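Local coordinates for stage III sporulation protein AH (Bacillus subtilis, PDB 3TUF) that forms, together with SpoIIQ, an intercellular channel between mother cell and forespore that takes part in engulfment and forespore-specific gene activation during sporulation, at residues D94-E99 with L150-G155. Sequence-based numbering, arbitrary orientation.
Sequences DARSKE and LVNAEG
A salt bridge joins helix 84-107 to the turn between strands 149-152 and 157-163: R96 NH1 lies 3.1 Å from E154 OE1. The pairing runs through one oxygen and one nitrogen, since E154 OE2 is turned to E99 while R96 NE and NH2 go to other acids; the 60° between guanidinium and carboxylate planes agrees with this. R96 starts with CG anti to its carbonyl carbon (chi1 -54°), and bends at chi2 and chi3 turn its end toward the loop. E154 reaches back with an extended chain; the backbone at its base is held by an Asx turn, in which E154 N donates to N152 OD1 (2.9 Å). E154 OE2 sits 2.5 Å from E99 OE2, two acidic groups meeting nearly coplanar, and such crowding would tend to raise the pKa of one of them. A glutamine here removes the negative charge facing R96 NH1 and would probably leave that nitrogen without its ionic mate on the turn. The strongest polar partner of R96 is E134, in a salt bridge with NH2, and E131 forms another with NE. The contact ties helix 84-107 to the turn after outer strand 149-152, with helix 114-143 supplying E131 and E134 beside it.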
loop_
_atom_site.group_PDB
_atom_site.type_symbol
_atom_site.label_atom_id
_atom_site.label_comp_id
_atom_site.label_asym_id
_atom_site.label_seq_id
_atom_site.Cartn_x
_atom_site.Cartn_y
_atom_site.Cartn_z
ATOM N N ASP B 94 -7.659 -7.937 -0.441
ATOM C CA ASP B 94 -8.292 -9.092 0.244
ATOM C C ASP B 94 -7.271 -10.162 0.625
ATOM O O ASP B 94 -7.088 -10.477 1.847
ATOM C CB ASP B 94 -9.399 -9.709 -0.632
ATOM C CG ASP B 94 -10.532 -8.705 -0.911
ATOM O OD1 ASP B 94 -10.457 -7.617 -0.281
ATOM O OD2 ASP B 94 -11.493 -8.959 -1.721
ATOM N N ALA B 95 -6.601 -10.682 -0.419
ATOM C CA ALA B 95 -5.594 -11.711 -0.261
ATOM C C ALA B 95 -4.475 -11.264 0.728
ATOM O O ALA B 95 -4.186 -11.967 1.728
ATOM C CB ALA B 95 -5.029 -12.117 -1.619
ATOM N N ARG B 96 -3.886 -10.098 0.493
ATOM C CA ARG B 96 -2.860 -9.578 1.396
ATOM C C ARG B 96 -3.321 -9.558 2.859
ATOM O O ARG B 96 -2.573 -9.936 3.761
ATOM C CB ARG B 96 -2.427 -8.175 0.963
ATOM C CG ARG B 96 -1.985 -8.082 -0.489
ATOM C CD ARG B 96 -0.591 -8.656 -0.680
ATOM N NE ARG B 96 0.360 -7.643 -1.126
ATOM C CZ ARG B 96 0.980 -7.667 -2.301
ATOM N NH1 ARG B 96 0.750 -8.655 -3.155
ATOM N NH2 ARG B 96 1.831 -6.703 -2.624
ATOM N N SER B 97 -4.553 -9.110 3.079
ATOM C CA SER B 97 -5.142 -8.979 4.430
ATOM C C SER B 97 -5.110 -10.280 5.164
ATOM O O SER B 97 -4.637 -10.355 6.319
ATOM C CB SER B 97 -6.609 -8.637 4.343
ATOM O OG SER B 97 -6.725 -7.257 4.253
ATOM N N LYS B 98 -5.667 -11.283 4.473
ATOM C CA LYS B 98 -5.715 -12.629 4.946
ATOM C C LYS B 98 -4.328 -13.054 5.267
ATOM O O LYS B 98 -4.077 -13.556 6.372
ATOM C CB LYS B 98 -6.281 -13.565 3.885
ATOM C CG LYS B 98 -7.772 -13.749 4.018
ATOM C CD LYS B 98 -8.430 -14.355 2.707
ATOM C CE LYS B 98 -8.959 -13.253 1.718
ATOM N NZ LYS B 98 -9.075 -13.712 0.286
ATOM N N GLU B 99 -3.421 -12.860 4.304
ATOM C CA GLU B 99 -2.013 -13.121 4.573
ATOM C C GLU B 99 -1.497 -12.550 5.910
ATOM O O GLU B 99 -1.010 -13.327 6.753
ATOM C CB GLU B 99 -1.178 -12.574 3.467
ATOM C CG GLU B 99 -0.786 -13.579 2.478
ATOM C CD GLU B 99 0.631 -13.297 1.990
ATOM O OE1 GLU B 99 1.584 -13.687 2.715
ATOM O OE2 GLU B 99 0.791 -12.667 0.913
ATOM N N LEU B 150 -0.047 -0.848 -12.440
ATOM C CA LEU B 150 -0.333 -1.849 -11.417
ATOM C C LEU B 150 0.848 -2.787 -11.298
ATOM O O LEU B 150 1.373 -3.237 -12.336
ATOM C CB LEU B 150 -1.577 -2.599 -11.851
ATOM C CG LEU B 150 -1.967 -3.863 -11.151
ATOM C CD1 LEU B 150 -2.354 -3.556 -9.745
ATOM C CD2 LEU B 150 -3.170 -4.491 -11.965
ATOM N N VAL B 151 1.250 -3.093 -10.075
ATOM C CA VAL B 151 2.548 -3.711 -9.834
ATOM C C VAL B 151 2.394 -4.717 -8.730
ATOM O O VAL B 151 1.978 -4.389 -7.593
ATOM C CB VAL B 151 3.646 -2.686 -9.309
ATOM C CG1 VAL B 151 4.981 -3.417 -8.834
ATOM C CG2 VAL B 151 3.991 -1.590 -10.341
ATOM N N ASN B 152 2.787 -5.944 -9.025
ATOM C CA ASN B 152 2.743 -6.988 -8.025
ATOM C C ASN B 152 4.140 -7.527 -7.948
ATOM O O ASN B 152 4.673 -8.066 -8.938
ATOM C CB ASN B 152 1.671 -8.068 -8.365
ATOM C CG ASN B 152 1.712 -9.286 -7.406
ATOM O OD1 ASN B 152 2.733 -9.647 -6.815
ATOM N ND2 ASN B 152 0.579 -9.939 -7.281
ATOM N N ALA B 153 4.730 -7.362 -6.776
ATOM C CA ALA B 153 6.146 -7.599 -6.596
ATOM C C ALA B 153 6.331 -8.770 -5.672
ATOM O O ALA B 153 7.400 -8.969 -5.080
ATOM C CB ALA B 153 6.799 -6.362 -6.005
ATOM N N GLU B 154 5.284 -9.564 -5.537
ATOM C CA GLU B 154 5.286 -10.539 -4.458
ATOM C C GLU B 154 6.134 -11.803 -4.646
ATOM O O GLU B 154 6.713 -12.296 -3.668
ATOM C CB GLU B 154 3.884 -10.921 -4.068
ATOM C CG GLU B 154 3.858 -11.542 -2.730
ATOM C CD GLU B 154 2.439 -11.779 -2.271
ATOM O OE1 GLU B 154 1.485 -11.687 -3.127
ATOM O OE2 GLU B 154 2.292 -12.053 -1.050
ATOM N N GLY B 155 6.205 -12.343 -5.845
ATOM C CA GLY B 155 6.819 -13.656 -5.968
ATOM C C GLY B 155 8.218 -13.690 -6.562
ATOM O O GLY B 155 9.082 -12.898 -6.206
#